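Local coordinates for glycoside hydrolase family 5 (PDB 6LA0), which acts as a secreted rutinosidase, releasing the disaccharide rutinose from its glycosides, and may also split glucose from the non-reducing ends of beta-1,3-glucans, at residues E187-N195 with L207-Y218; L279-A287 with A318-Y326. One frame throughout, in Å; residues are numbered along the deposited sequence.

Overall arrangement
Both contacts belong to the (beta/alpha)8 barrel of glycoside hydrolase family 5. Contact 1 joins the loop that follows strand 184-187 to the start of helix 209-229, and that loop carries the Asn-Glu-Pro signature of the family's active site. Contact 2 lies in the outer layer, where helices 275-285 and 312-326 run side by side. The centres of the two contacts are about 25 Å apart and their nearest atoms about 9 Å, with no direct touch. Strand 257-265 connects them indirectly: its His-262 binds Glu-191 of contact 1, while Thr-263 and Tyr-265 pack against helix 275-285. The N-acetylglucosamine about 12 Å from the side chain of Asp-194 is a glycan residue, not substrate.

Contact 1 (E187-N195 with L207-Y218); sequences EPMNEPTDN and LSDRGATWVLKY
Ser-208 OG is held from two directions: it donates to Asp-194 OD2 at 2.7 Å and accepts from Gly-211 N, the latter bond nearly straight at 170°. Ser-208 is thus the N-cap of helix 209-229, and its small hydroxyl serves the helix start and the loop at once. The other carboxylate oxygen, Asp-194 OD1, takes the backbone N of Ser-208 at 2.9 Å. Both oxygens use their syn lone pairs, so the carboxylate grips one residue in bidentate fashion and its rotation is fixed. With CG between backbone N and carbonyl carbon (chi1 63°), Asp-194 turns toward the helix start, whose positive dipole end would probably favour a negative charge there. Gly-211 has no side chain to obstruct it, and OD2 lies 3.5 Å from Gly-211 CA. Beneath this polar end, Leu-207 CD1 packs against Thr-193 CA and Pro-192 O.

Further along the helix the contact turns apolar. Met-189 lays its sulfur at the edge of the Tyr-218 ring, SD 4.9 Å from the centroid, a Met-aromatic contact; its bent end brings CE to Val-215 CG1 at 3.9 Å. A flexible thioether can bend to meet both ring and valine. The Tyr-218 hydroxyl reaches past it to donate to Pro-188 O at 2.8 Å, approaching 28° out of the carbonyl plane. Asn-190, Glu-191 and Pro-192 match the signature that bears the acid/base glutamate in this family, so both flanks of that sequence are tied to the helix. Around them, Pro-188 and Tyr-218 rest on Ile-168 of helix 158-176, Met-189 and Val-215 meet Phe-237 of strand 235-237, and Trp-247 of helix 244-248 closes over Leu-207 and Val-215.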
ATOM      1  N   GLU A 187      -4.275  -8.288   2.117  1.00 16.62           N
ATOM      2  CA  GLU A 187      -2.873  -8.179   1.710  1.00 19.39           C
ATOM      3  C   GLU A 187      -1.970  -8.334   2.931  1.00 16.10           C
ATOM      4  O   GLU A 187      -1.795  -7.375   3.704  1.00 15.02           O
ATOM      5  CB  GLU A 187      -2.613  -6.837   0.999  1.00 17.34           C
ATOM      6  CG  GLU A 187      -1.164  -6.647   0.508  1.00 16.59           C
ATOM      7  CD  GLU A 187      -1.011  -5.531  -0.526  1.00 19.58           C
ATOM      8  OE1 GLU A 187      -1.714  -4.505  -0.414  1.00 16.71           O
ATOM      9  OE2 GLU A 187      -0.183  -5.684  -1.454  1.00 16.23           O
ATOM     10  N   PRO A 188      -1.367  -9.505   3.142  1.00 18.47           N
ATOM     11  CA  PRO A 188      -0.731  -9.826   4.431  1.00 14.84           C
ATOM     12  C   PRO A 188       0.695  -9.324   4.618  1.00 18.66           C
ATOM     13  O   PRO A 188       1.272  -9.582   5.675  1.00 18.56           O
ATOM     14  CB  PRO A 188      -0.774 -11.360   4.429  1.00 12.71           C
ATOM     15  CG  PRO A 188      -0.598 -11.711   2.955  1.00 16.52           C
ATOM     16  CD  PRO A 188      -1.377 -10.657   2.217  1.00 16.29           C
ATOM     17  N   MET A 189       1.278  -8.603   3.653  1.00 14.27           N
ATOM     18  CA  MET A 189       2.585  -7.977   3.854  1.00 13.14           C
ATOM     19  C   MET A 189       2.791  -6.933   2.763  1.00 18.16           C
ATOM     20  O   MET A 189       2.000  -6.827   1.827  1.00 17.98           O
ATOM     21  CB  MET A 189       3.716  -9.013   3.839  1.00 15.79           C
ATOM     22  CG  MET A 189       4.048  -9.534   2.445  1.00 21.44           C
ATOM     23  SD  MET A 189       4.816 -11.164   2.410  1.00 18.86           S
ATOM     24  CE  MET A 189       6.269 -10.936   3.427  1.00 16.66           C
ATOM     25  N   ASN A 190       3.884  -6.182   2.885  1.00 16.71           N
ATOM     26  CA  ASN A 190       4.191  -5.095   1.961  1.00 15.27           C
ATOM     27  C   ASN A 190       5.701  -4.924   1.870  1.00 17.05           C
ATOM     28  O   ASN A 190       6.369  -4.785   2.899  1.00 17.34           O
ATOM     29  CB  ASN A 190       3.544  -3.780   2.411  1.00 17.86           C
ATOM     30  CG  ASN A 190       3.913  -2.616   1.518  1.00 17.56           C
ATOM     31  OD1 ASN A 190       3.373  -2.464   0.419  1.00 16.13           O
ATOM     32  ND2 ASN A 190       4.854  -1.799   1.970  1.00 19.85           N
ATOM     33  N   GLU A 191       6.218  -4.951   0.637  1.00 14.85           N
ATOM     34  CA  GLU A 191       7.618  -4.711   0.286  1.00 18.22           C
ATOM     35  C   GLU A 191       8.653  -5.372   1.210  1.00 17.21           C
ATOM     36  O   GLU A 191       9.518  -4.688   1.765  1.00 17.71           O
ATOM     37  CB  GLU A 191       7.883  -3.214   0.153  1.00 20.31           C
ATOM     38  CG  GLU A 191       7.060  -2.572  -0.958  1.00 16.86           C
ATOM     39  CD  GLU A 191       7.363  -1.086  -1.166  1.00 23.83           C
ATOM     40  OE1 GLU A 191       8.154  -0.525  -0.370  1.00 23.50           O
ATOM     41  OE2 GLU A 191       6.814  -0.484  -2.130  1.00 17.73           O
ATOM     42  N   PRO A 192       8.637  -6.704   1.330  1.00 16.35           N
ATOM     43  CA  PRO A 192       9.699  -7.375   2.096  1.00 15.36           C
ATOM     44  C   PRO A 192      11.020  -7.356   1.335  1.00 22.22           C
ATOM     45  O   PRO A 192      11.092  -7.791   0.182  1.00 22.95           O
ATOM     46  CB  PRO A 192       9.167  -8.804   2.265  1.00 22.02           C
ATOM     47  CG  PRO A 192       8.305  -9.009   1.041  1.00 18.97           C
ATOM     48  CD  PRO A 192       7.628  -7.665   0.842  1.00 18.18           C
ATOM     49  N   THR A 193      12.071  -6.853   1.987  1.00 23.88           N
ATOM     50  CA  THR A 193      13.419  -6.889   1.429  1.00 22.61           C
ATOM     51  C   THR A 193      14.415  -7.229   2.532  1.00 26.84           C
ATOM     52  O   THR A 193      14.217  -6.866   3.695  1.00 23.48           O
ATOM     53  CB  THR A 193      13.833  -5.550   0.783  1.00 22.87           C
ATOM     54  OG1 THR A 193      13.850  -4.517   1.773  1.00 26.12           O
ATOM     55  CG2 THR A 193      12.877  -5.159  -0.333  1.00 24.96           C
ATOM     56  N   ASP A 194      15.509  -7.913   2.157  1.00 25.14           N
ATOM     57  CA  ASP A 194      16.596  -8.165   3.099  1.00 23.83           C
ATOM     58  C   ASP A 194      17.966  -7.658   2.650  1.00 29.62           C
ATOM     59  O   ASP A 194      18.945  -7.880   3.368  1.00 32.95           O
ATOM     60  CB  ASP A 194      16.683  -9.674   3.436  1.00 26.12           C
ATOM     61  CG  ASP A 194      17.013 -10.544   2.223  1.00 25.03           C
ATOM     62  OD1 ASP A 194      17.107 -10.031   1.089  1.00 27.97           O
ATOM     63  OD2 ASP A 194      17.173 -11.761   2.416  1.00 28.50           O
ATOM     64  N   ASN A 195      18.063  -6.963   1.512  1.00 30.74           N
ATOM     65  CA  ASN A 195      19.341  -6.435   1.029  1.00 35.54           C
ATOM     66  C   ASN A 195      19.636  -5.098   1.695  1.00 37.56           C
ATOM     67  O   ASN A 195      18.812  -4.179   1.596  1.00 41.03           O
ATOM     68  CB  ASN A 195      19.302  -6.259  -0.486  1.00 34.79           C
ATOM     69  CG  ASN A 195      20.678  -6.043  -1.103  1.00 38.83           C
ATOM     70  OD1 ASN A 195      21.583  -5.465  -0.486  1.00 42.01           O
ATOM     71  ND2 ASN A 195      20.840  -6.510  -2.336  1.00 36.67           N
ATOM     72  N   LEU A 207      15.807  -8.584  -2.577  1.00 28.36           N
ATOM     73  CA  LEU A 207      15.442  -9.760  -1.798  1.00 26.15           C
ATOM     74  C   LEU A 207      16.280 -10.935  -2.274  1.00 25.59           C
ATOM     75  O   LEU A 207      16.209 -11.307  -3.449  1.00 24.51           O
ATOM     76  CB  LEU A 207      13.947 -10.091  -1.937  1.00 24.52           C
ATOM     77  CG  LEU A 207      13.355 -11.235  -1.094  1.00 23.89           C
ATOM     78  CD1 LEU A 207      13.373 -10.951   0.411  1.00 23.00           C
ATOM     79  CD2 LEU A 207      11.937 -11.572  -1.559  1.00 24.21           C
ATOM     80  N   SER A 208      17.059 -11.517  -1.361  1.00 25.01           N
ATOM     81  CA  SER A 208      17.860 -12.698  -1.649  1.00 29.17           C
ATOM     82  C   SER A 208      16.972 -13.933  -1.788  1.00 28.63           C
ATOM     83  O   SER A 208      15.814 -13.944  -1.365  1.00 23.09           O
ATOM     84  CB  SER A 208      18.886 -12.932  -0.540  1.00 20.92           C
ATOM     85  OG  SER A 208      18.258 -13.450   0.631  1.00 28.18           O
ATOM     86  N   ASP A 209      17.531 -14.989  -2.397  1.00 25.41           N
ATOM     87  CA  ASP A 209      16.781 -16.242  -2.476  1.00 27.39           C
ATOM     88  C   ASP A 209      16.556 -16.846  -1.095  1.00 25.06           C
ATOM     89  O   ASP A 209      15.513 -17.461  -0.851  1.00 21.92           O
ATOM     90  CB  ASP A 209      17.498 -17.245  -3.377  1.00 31.25           C
ATOM     91  CG  ASP A 209      17.614 -16.762  -4.799  1.00 35.33           C
ATOM     92  OD1 ASP A 209      16.603 -16.277  -5.367  1.00 29.44           O
ATOM     93  OD2 ASP A 209      18.731 -16.858  -5.343  1.00 44.04           O
ATOM     94  N   ARG A 210      17.513 -16.684  -0.187  1.00 24.78           N
ATOM     95  CA  ARG A 210      17.322 -17.145   1.183  1.00 26.98           C
ATOM     96  C   ARG A 210      16.131 -16.452   1.840  1.00 26.67           C
ATOM     97  O   ARG A 210      15.277 -17.103   2.455  1.00 25.56           O
ATOM     98  CB  ARG A 210      18.594 -16.895   1.990  1.00 32.43           C
ATOM     99  CG  ARG A 210      18.499 -17.380   3.406  1.00 34.23           C
ATOM    100  CD  ARG A 210      19.867 -17.584   4.020  1.00 34.42           C
ATOM    101  NE  ARG A 210      19.731 -18.012   5.408  1.00 38.16           N
ATOM    102  CZ  ARG A 210      19.873 -17.204   6.454  1.00 35.49           C
ATOM    103  NH1 ARG A 210      20.169 -15.914   6.269  1.00 35.28           N
ATOM    104  NH2 ARG A 210      19.727 -17.688   7.683  1.00 38.49           N
ATOM    105  N   GLY A 211      16.067 -15.121   1.724  1.00 26.00           N
ATOM    106  CA  GLY A 211      14.932 -14.383   2.256  1.00 23.60           C
ATOM    107  C   GLY A 211      13.629 -14.717   1.556  1.00 22.96           C
ATOM    108  O   GLY A 211      12.565 -14.690   2.175  1.00 22.59           O
ATOM    109  N   ALA A 212      13.694 -15.061   0.268  1.00 23.93           N
ATOM    110  CA  ALA A 212      12.485 -15.418  -0.472  1.00 21.19           C
ATOM    111  C   ALA A 212      11.880 -16.737   0.006  1.00 20.54           C
ATOM    112  O   ALA A 212      10.664 -16.927  -0.095  1.00 18.86           O
ATOM    113  CB  ALA A 212      12.787 -15.488  -1.972  1.00 24.72           C
ATOM    114  N   THR A 213      12.686 -17.667   0.518  1.00 20.30           N
ATOM    115  CA  THR A 213      12.096 -18.908   1.018  1.00 23.09           C
ATOM    116  C   THR A 213      11.244 -18.639   2.255  1.00 22.11           C
ATOM    117  O   THR A 213      10.164 -19.223   2.418  1.00 20.26           O
ATOM    118  CB  THR A 213      13.186 -19.936   1.318  1.00 24.67           C
ATOM    119  OG1 THR A 213      14.015 -19.468   2.389  1.00 31.70           O
ATOM    120  CG2 THR A 213      14.051 -20.160   0.085  1.00 21.33           C
ATOM    121  N   TRP A 214      11.685 -17.719   3.111  1.00 20.75           N
ATOM    122  CA  TRP A 214      10.875 -17.369   4.276  1.00 18.74           C
ATOM    123  C   TRP A 214       9.601 -16.647   3.854  1.00 17.36           C
ATOM    124  O   TRP A 214       8.524 -16.914   4.399  1.00 17.93           O
ATOM    125  CB  TRP A 214      11.689 -16.518   5.258  1.00 22.58           C
ATOM    126  CG  TRP A 214      11.069 -16.471   6.641  1.00 21.60           C
ATOM    127  CD1 TRP A 214      10.380 -15.427   7.201  1.00 20.48           C
ATOM    128  CD2 TRP A 214      11.069 -17.524   7.622  1.00 21.01           C
ATOM    129  NE1 TRP A 214       9.952 -15.769   8.464  1.00 22.89           N
ATOM    130  CE2 TRP A 214      10.367 -17.046   8.750  1.00 21.87           C
ATOM    131  CE3 TRP A 214      11.605 -18.817   7.659  1.00 22.58           C
ATOM    132  CZ2 TRP A 214      10.183 -17.821   9.908  1.00 23.13           C
ATOM    133  CZ3 TRP A 214      11.411 -19.595   8.810  1.00 22.91           C
ATOM    134  CH2 TRP A 214      10.705 -19.088   9.916  1.00 23.78           C
ATOM    135  N   VAL A 215       9.699 -15.739   2.876  1.00 17.37           N
ATOM    136  CA  VAL A 215       8.510 -15.051   2.374  1.00 17.23           C
ATOM    137  C   VAL A 215       7.509 -16.055   1.808  1.00 18.05           C
ATOM    138  O   VAL A 215       6.302 -15.970   2.074  1.00 17.62           O
ATOM    139  CB  VAL A 215       8.908 -13.994   1.328  1.00 16.31           C
ATOM    140  CG1 VAL A 215       7.670 -13.351   0.702  1.00 16.49           C
ATOM    141  CG2 VAL A 215       9.779 -12.938   1.977  1.00 20.53           C
ATOM    142  N   LEU A 216       7.994 -17.015   1.006  1.00 18.00           N
ATOM    143  CA  LEU A 216       7.123 -18.058   0.468  1.00 16.45           C
ATOM    144  C   LEU A 216       6.478 -18.879   1.577  1.00 15.51           C
ATOM    145  O   LEU A 216       5.279 -19.168   1.523  1.00 17.02           O
ATOM    146  CB  LEU A 216       7.909 -18.976  -0.468  1.00 18.07           C
ATOM    147  CG  LEU A 216       7.074 -19.985  -1.266  1.00 23.84           C
ATOM    148  CD1 LEU A 216       6.288 -19.280  -2.364  1.00 20.87           C
ATOM    149  CD2 LEU A 216       7.952 -21.090  -1.847  1.00 22.68           C
ATOM    150  N   LYS A 217       7.258 -19.290   2.573  1.00 16.47           N
ATOM    151  CA  LYS A 217       6.657 -19.976   3.723  1.00 18.90           C
ATOM    152  C   LYS A 217       5.483 -19.174   4.282  1.00 17.99           C
ATOM    153  O   LYS A 217       4.386 -19.715   4.487  1.00 17.23           O
ATOM    154  CB  LYS A 217       7.713 -20.227   4.800  1.00 17.18           C
ATOM    155  CG  LYS A 217       7.160 -20.767   6.118  1.00 19.17           C
ATOM    156  CD  LYS A 217       8.287 -20.902   7.138  1.00 20.32           C
ATOM    157  CE  LYS A 217       7.756 -21.037   8.564  1.00 25.58           C
ATOM    158  NZ  LYS A 217       7.307 -22.435   8.839  1.00 24.79           N
ATOM    159  N   TYR A 218       5.682 -17.861   4.481  1.00 18.91           N
ATOM    160  CA  TYR A 218       4.626 -17.004   5.022  1.00 14.79           C
ATOM    161  C   TYR A 218       3.415 -16.943   4.100  1.00 15.13           C
ATOM    162  O   TYR A 218       2.277 -17.110   4.546  1.00 15.46           O
ATOM    163  CB  TYR A 218       5.165 -15.591   5.257  1.00 19.48           C
ATOM    164  CG  TYR A 218       4.134 -14.593   5.790  1.00 17.05           C
ATOM    165  CD1 TYR A 218       3.502 -14.809   7.016  1.00 15.71           C
ATOM    166  CD2 TYR A 218       3.823 -13.433   5.086  1.00 18.27           C
ATOM    167  CE1 TYR A 218       2.566 -13.902   7.523  1.00 16.12           C
ATOM    168  CE2 TYR A 218       2.897 -12.504   5.591  1.00 14.62           C
ATOM    169  CZ  TYR A 218       2.276 -12.752   6.815  1.00 16.50           C
ATOM    170  OH  TYR A 218       1.358 -11.861   7.307  1.00 13.64           O
TER

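Contact 2 (L279-A287 with A318-Y326); sequences LYADAQSKA and AGLDAMYKY
Tyr-280 enters helix 312-326 as a knob into a hole, sitting among Ala-318, Asp-321, Ala-322 and Lys-325. The two helices are neighbours in the outer layer of a (beta/alpha)8 barrel and run nearly parallel here: segments 279-285 and 318-326 cross at -19°, their axes 8.6 Å apart at closest approach. From its CB, which sets off alongside the partner helix, the chain turns so that CG lies anti to the carbonyl carbon (chi1 -80°), and the ring is laid across Ala-322. CG and CD1 meet the Ala-322 methyl, whose CB stands 4.1 Å from the ring centroid in a CH-pi contact. CE1 brings the ring edge to Lys-325 NZ, and CE2 touches Ala-318 CB on its other side. At the tip, OH lies 3.5 Å from Asp-321 CB, while the carboxylate of Asp-321 turns to a salt bridge with Arg-368. A water joins Tyr-280 OH to Lys-325 NZ, giving the ammonium an acceptor where the ring edge offers none.

Such close helix axes call for small residues between them. Ala-283 and Ala-322 meet methyl to methyl, and Leu-279 CD1 comes down on Gly-319 N at 3.7 Å, where glycine has no side chain to intervene. One turn on, the roles of the helices reverse: Tyr-326 leans back over Gln-284, whose CB stands 3.9 Å from the ring centroid, another CH-pi contact. The extended glutamine runs across the ring, its amide plane only 14° from the ring plane. A water hydrogen-bonds to both polar ends, donating to Gln-284 OE1. Past the end of helix 275-285, a further water donates to Ala-287 O and to Tyr-326 O, 2.8 Å from each.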
ATOM      1  N   LEU A 279       5.838   4.581 -18.537  1.00 18.15           N
ATOM      2  CA  LEU A 279       4.644   4.016 -17.915  1.00 19.80           C
ATOM      3  C   LEU A 279       4.106   2.844 -18.723  1.00 22.20           C
ATOM      4  O   LEU A 279       3.714   1.811 -18.154  1.00 16.60           O
ATOM      5  CB  LEU A 279       3.561   5.088 -17.765  1.00 16.73           C
ATOM      6  CG  LEU A 279       3.804   6.209 -16.746  1.00 19.85           C
ATOM      7  CD1 LEU A 279       2.945   7.464 -17.044  1.00 21.92           C
ATOM      8  CD2 LEU A 279       3.556   5.704 -15.323  1.00 18.27           C
ATOM      9  N   TYR A 280       4.084   2.979 -20.057  1.00 18.40           N
ATOM     10  CA  TYR A 280       3.522   1.921 -20.882  1.00 20.82           C
ATOM     11  C   TYR A 280       4.462   0.724 -20.944  1.00 20.55           C
ATOM     12  O   TYR A 280       4.013  -0.426 -20.883  1.00 20.16           O
ATOM     13  CB  TYR A 280       3.213   2.447 -22.281  1.00 20.03           C
ATOM     14  CG  TYR A 280       1.919   3.231 -22.374  1.00 19.46           C
ATOM     15  CD1 TYR A 280       0.709   2.593 -22.603  1.00 21.48           C
ATOM     16  CD2 TYR A 280       1.912   4.609 -22.246  1.00 18.32           C
ATOM     17  CE1 TYR A 280      -0.482   3.313 -22.694  1.00 22.75           C
ATOM     18  CE2 TYR A 280       0.730   5.338 -22.335  1.00 19.05           C
ATOM     19  CZ  TYR A 280      -0.463   4.682 -22.550  1.00 17.57           C
ATOM     20  OH  TYR A 280      -1.634   5.412 -22.651  1.00 22.09           O
ATOM     21  N   ALA A 281       5.771   0.976 -21.052  1.00 22.02           N
ATOM     22  CA  ALA A 281       6.744  -0.114 -21.059  1.00 20.21           C
ATOM     23  C   ALA A 281       6.663  -0.921 -19.772  1.00 20.03           C
ATOM     24  O   ALA A 281       6.658  -2.162 -19.802  1.00 19.15           O
ATOM     25  CB  ALA A 281       8.155   0.439 -21.250  1.00 21.16           C
ATOM     26  N   ASP A 282       6.602  -0.227 -18.629  1.00 20.45           N
ATOM     27  CA  ASP A 282       6.615  -0.901 -17.328  1.00 15.72           C
ATOM     28  C   ASP A 282       5.363  -1.741 -17.128  1.00 17.31           C
ATOM     29  O   ASP A 282       5.432  -2.869 -16.616  1.00 18.32           O
ATOM     30  CB  ASP A 282       6.738   0.130 -16.202  1.00 19.85           C
ATOM     31  CG  ASP A 282       8.144   0.697 -16.071  1.00 24.00           C
ATOM     32  OD1 ASP A 282       9.108   0.051 -16.544  1.00 26.77           O
ATOM     33  OD2 ASP A 282       8.288   1.796 -15.502  1.00 25.33           O
ATOM     34  N   ALA A 283       4.200  -1.193 -17.485  1.00 16.94           N
ATOM     35  CA  ALA A 283       2.959  -1.937 -17.342  1.00 16.54           C
ATOM     36  C   ALA A 283       2.972  -3.180 -18.225  1.00 21.41           C
ATOM     37  O   ALA A 283       2.496  -4.250 -17.818  1.00 20.06           O
ATOM     38  CB  ALA A 283       1.772  -1.035 -17.680  1.00 15.98           C
ATOM     39  N   GLN A 284       3.542  -3.063 -19.434  1.00 18.93           N
ATOM     40  CA  GLN A 284       3.657  -4.220 -20.318  1.00 16.92           C
ATOM     41  C   GLN A 284       4.565  -5.287 -19.717  1.00 17.75           C
ATOM     42  O   GLN A 284       4.228  -6.473 -19.730  1.00 16.61           O
ATOM     43  CB  GLN A 284       4.182  -3.795 -21.693  1.00 16.63           C
ATOM     44  CG  GLN A 284       4.322  -4.957 -22.682  1.00 21.00           C
ATOM     45  CD  GLN A 284       4.680  -4.496 -24.094  1.00 26.86           C
ATOM     46  OE1 GLN A 284       4.461  -3.340 -24.461  1.00 27.05           O
ATOM     47  NE2 GLN A 284       5.237  -5.405 -24.886  1.00 26.48           N
ATOM     48  N   SER A 285       5.723  -4.892 -19.190  1.00 19.25           N
ATOM     49  CA  SER A 285       6.656  -5.887 -18.678  1.00 16.42           C
ATOM     50  C   SER A 285       6.206  -6.495 -17.350  1.00 19.98           C
ATOM     51  O   SER A 285       6.665  -7.585 -17.000  1.00 20.47           O
ATOM     52  CB  SER A 285       8.039  -5.271 -18.514  1.00 23.03           C
ATOM     53  OG  SER A 285       8.014  -4.284 -17.514  1.00 23.00           O
ATOM     54  N   LYS A 286       5.336  -5.822 -16.600  1.00 17.49           N
ATOM     55  CA  LYS A 286       4.845  -6.365 -15.334  1.00 18.52           C
ATOM     56  C   LYS A 286       3.518  -7.098 -15.489  1.00 16.66           C
ATOM     57  O   LYS A 286       2.882  -7.435 -14.482  1.00 21.93           O
ATOM     58  CB  LYS A 286       4.719  -5.245 -14.291  1.00 18.57           C
ATOM     59  CG  LYS A 286       6.068  -4.659 -13.895  1.00 19.41           C
ATOM     60  CD  LYS A 286       5.967  -3.728 -12.675  1.00 17.94           C
ATOM     61  CE  LYS A 286       7.285  -2.978 -12.468  1.00 19.64           C
ATOM     62  NZ  LYS A 286       7.273  -2.144 -11.243  1.00 21.60           N
ATOM     63  N   ALA A 287       3.075  -7.332 -16.723  1.00 20.57           N
ATOM     64  CA  ALA A 287       1.765  -7.942 -16.924  1.00 21.12           C
ATOM     65  C   ALA A 287       1.714  -9.389 -16.444  1.00 17.89           C
ATOM     66  O   ALA A 287       0.615  -9.902 -16.212  1.00 19.33           O
ATOM     67  CB  ALA A 287       1.370  -7.870 -18.398  1.00 17.74           C
ATOM     68  N   ALA A 318      -2.149   8.983 -18.426  1.00 16.55           N
ATOM     69  CA  ALA A 318      -1.427   7.966 -19.191  1.00 18.52           C
ATOM     70  C   ALA A 318      -1.062   6.768 -18.320  1.00 21.95           C
ATOM     71  O   ALA A 318      -1.042   5.630 -18.806  1.00 18.91           O
ATOM     72  CB  ALA A 318      -0.163   8.565 -19.808  1.00 18.91           C
ATOM     73  N   GLY A 319      -0.767   7.006 -17.041  1.00 18.86           N
ATOM     74  CA  GLY A 319      -0.527   5.898 -16.128  1.00 18.60           C
ATOM     75  C   GLY A 319      -1.780   5.076 -15.876  1.00 20.00           C
ATOM     76  O   GLY A 319      -1.748   3.842 -15.917  1.00 18.36           O
ATOM     77  N   LEU A 320      -2.903   5.756 -15.621  1.00 18.73           N
ATOM     78  CA  LEU A 320      -4.181   5.061 -15.468  1.00 19.29           C
ATOM     79  C   LEU A 320      -4.474   4.182 -16.679  1.00 19.42           C
ATOM     80  O   LEU A 320      -4.905   3.034 -16.533  1.00 16.88           O
ATOM     81  CB  LEU A 320      -5.306   6.080 -15.253  1.00 18.90           C
ATOM     82  CG  LEU A 320      -5.339   6.739 -13.869  1.00 20.86           C
ATOM     83  CD1 LEU A 320      -6.227   7.994 -13.845  1.00 21.22           C
ATOM     84  CD2 LEU A 320      -5.773   5.733 -12.812  1.00 18.04           C
ATOM     85  N   ASP A 321      -4.247   4.717 -17.885  1.00 17.08           N
ATOM     86  CA  ASP A 321      -4.454   3.973 -19.129  1.00 18.69           C
ATOM     87  C   ASP A 321      -3.588   2.720 -19.194  1.00 19.58           C
ATOM     88  O   ASP A 321      -4.074   1.626 -19.508  1.00 22.26           O
ATOM     89  CB  ASP A 321      -4.128   4.872 -20.322  1.00 17.61           C
ATOM     90  CG  ASP A 321      -5.150   5.968 -20.535  1.00 24.08           C
ATOM     91  OD1 ASP A 321      -6.190   5.967 -19.857  1.00 23.59           O
ATOM     92  OD2 ASP A 321      -4.906   6.838 -21.405  1.00 25.01           O
ATOM     93  N   ALA A 322      -2.291   2.873 -18.909  1.00 16.82           N
ATOM     94  CA  ALA A 322      -1.339   1.774 -19.026  1.00 17.35           C
ATOM     95  C   ALA A 322      -1.644   0.648 -18.041  1.00 21.26           C
ATOM     96  O   ALA A 322      -1.621  -0.534 -18.397  1.00 19.30           O
ATOM     97  CB  ALA A 322       0.071   2.307 -18.805  1.00 18.23           C
ATOM     98  N   MET A 323      -1.894   0.987 -16.784  1.00 18.80           N
ATOM     99  CA  MET A 323      -2.092  -0.077 -15.810  1.00 19.46           C
ATOM    100  C   MET A 323      -3.454  -0.742 -15.974  1.00 20.01           C
ATOM    101  O   MET A 323      -3.621  -1.909 -15.583  1.00 21.92           O
ATOM    102  CB  MET A 323      -1.907   0.466 -14.390  1.00 22.83           C
ATOM    103  CG  MET A 323      -0.453   0.859 -14.050  1.00 20.22           C
ATOM    104  SD  MET A 323      -0.390   2.459 -13.265  1.00 42.45           S
ATOM    105  CE  MET A 323       1.365   2.763 -13.251  1.00 24.90           C
ATOM    106  N   TYR A 324      -4.434  -0.038 -16.549  1.00 17.83           N
ATOM    107  CA  TYR A 324      -5.734  -0.661 -16.808  1.00 19.25           C
ATOM    108  C   TYR A 324      -5.697  -1.566 -18.034  1.00 26.10           C
ATOM    109  O   TYR A 324      -6.419  -2.571 -18.091  1.00 24.18           O
ATOM    110  CB  TYR A 324      -6.802   0.409 -16.996  1.00 21.48           C
ATOM    111  CG  TYR A 324      -8.228  -0.052 -16.803  1.00 23.05           C
ATOM    112  CD1 TYR A 324      -8.780  -0.129 -15.523  1.00 20.66           C
ATOM    113  CD2 TYR A 324      -9.034  -0.386 -17.891  1.00 22.78           C
ATOM    114  CE1 TYR A 324     -10.088  -0.531 -15.332  1.00 23.39           C
ATOM    115  CE2 TYR A 324     -10.352  -0.797 -17.708  1.00 24.85           C
ATOM    116  CZ  TYR A 324     -10.869  -0.867 -16.419  1.00 26.79           C
ATOM    117  OH  TYR A 324     -12.170  -1.265 -16.209  1.00 28.50           O
ATOM    118  N   LYS A 325      -4.867  -1.227 -19.014  1.00 19.63           N
ATOM    119  CA  LYS A 325      -4.798  -2.010 -20.240  1.00 21.24           C
ATOM    120  C   LYS A 325      -4.035  -3.311 -20.029  1.00 25.88           C
ATOM    121  O   LYS A 325      -4.469  -4.373 -20.491  1.00 24.94           O
ATOM    122  CB  LYS A 325      -4.143  -1.169 -21.338  1.00 23.71           C
ATOM    123  CG  LYS A 325      -4.192  -1.790 -22.719  1.00 28.66           C
ATOM    124  CD  LYS A 325      -4.008  -0.744 -23.817  1.00 31.91           C
ATOM    125  CE  LYS A 325      -3.238   0.491 -23.331  1.00 27.58           C
ATOM    126  NZ  LYS A 325      -2.771   1.329 -24.482  1.00 31.13           N
ATOM    127  N   TYR A 326      -2.893  -3.261 -19.348  1.00 22.09           N
ATOM    128  CA  TYR A 326      -2.047  -4.464 -19.196  1.00 19.05           C
ATOM    129  C   TYR A 326      -2.331  -5.239 -17.912  1.00 22.28           C
ATOM    130  O   TYR A 326      -1.917  -6.371 -17.831  1.00 24.91           O
ATOM    131  CB  TYR A 326      -0.579  -4.069 -19.241  1.00 20.58           C
ATOM    132  CG  TYR A 326      -0.102  -3.636 -20.609  1.00 18.70           C
ATOM    133  CD1 TYR A 326       0.278  -4.549 -21.566  1.00 18.86           C
ATOM    134  CD2 TYR A 326      -0.041  -2.308 -20.939  1.00 21.20           C
ATOM    135  CE1 TYR A 326       0.710  -4.148 -22.814  1.00 19.33           C
ATOM    136  CE2 TYR A 326       0.411  -1.880 -22.172  1.00 21.45           C
ATOM    137  CZ  TYR A 326       0.773  -2.807 -23.126  1.00 21.55           C
ATOM    138  OH  TYR A 326       1.191  -2.393 -24.343  1.00 21.48           O
TER
HETATM  139  O   HOH W   1      -3.783   3.787 -24.120  1.00 27.13           O
HETATM  140  O   HOH W   2       3.977  -0.852 -24.014  1.00 28.70           O
HETATM  141  O   HOH W   3       1.711  -4.037 -26.303  1.00 29.43           O
HETATM  142  O   HOH W   4      -1.918  -8.942 -16.811  1.00 17.22           O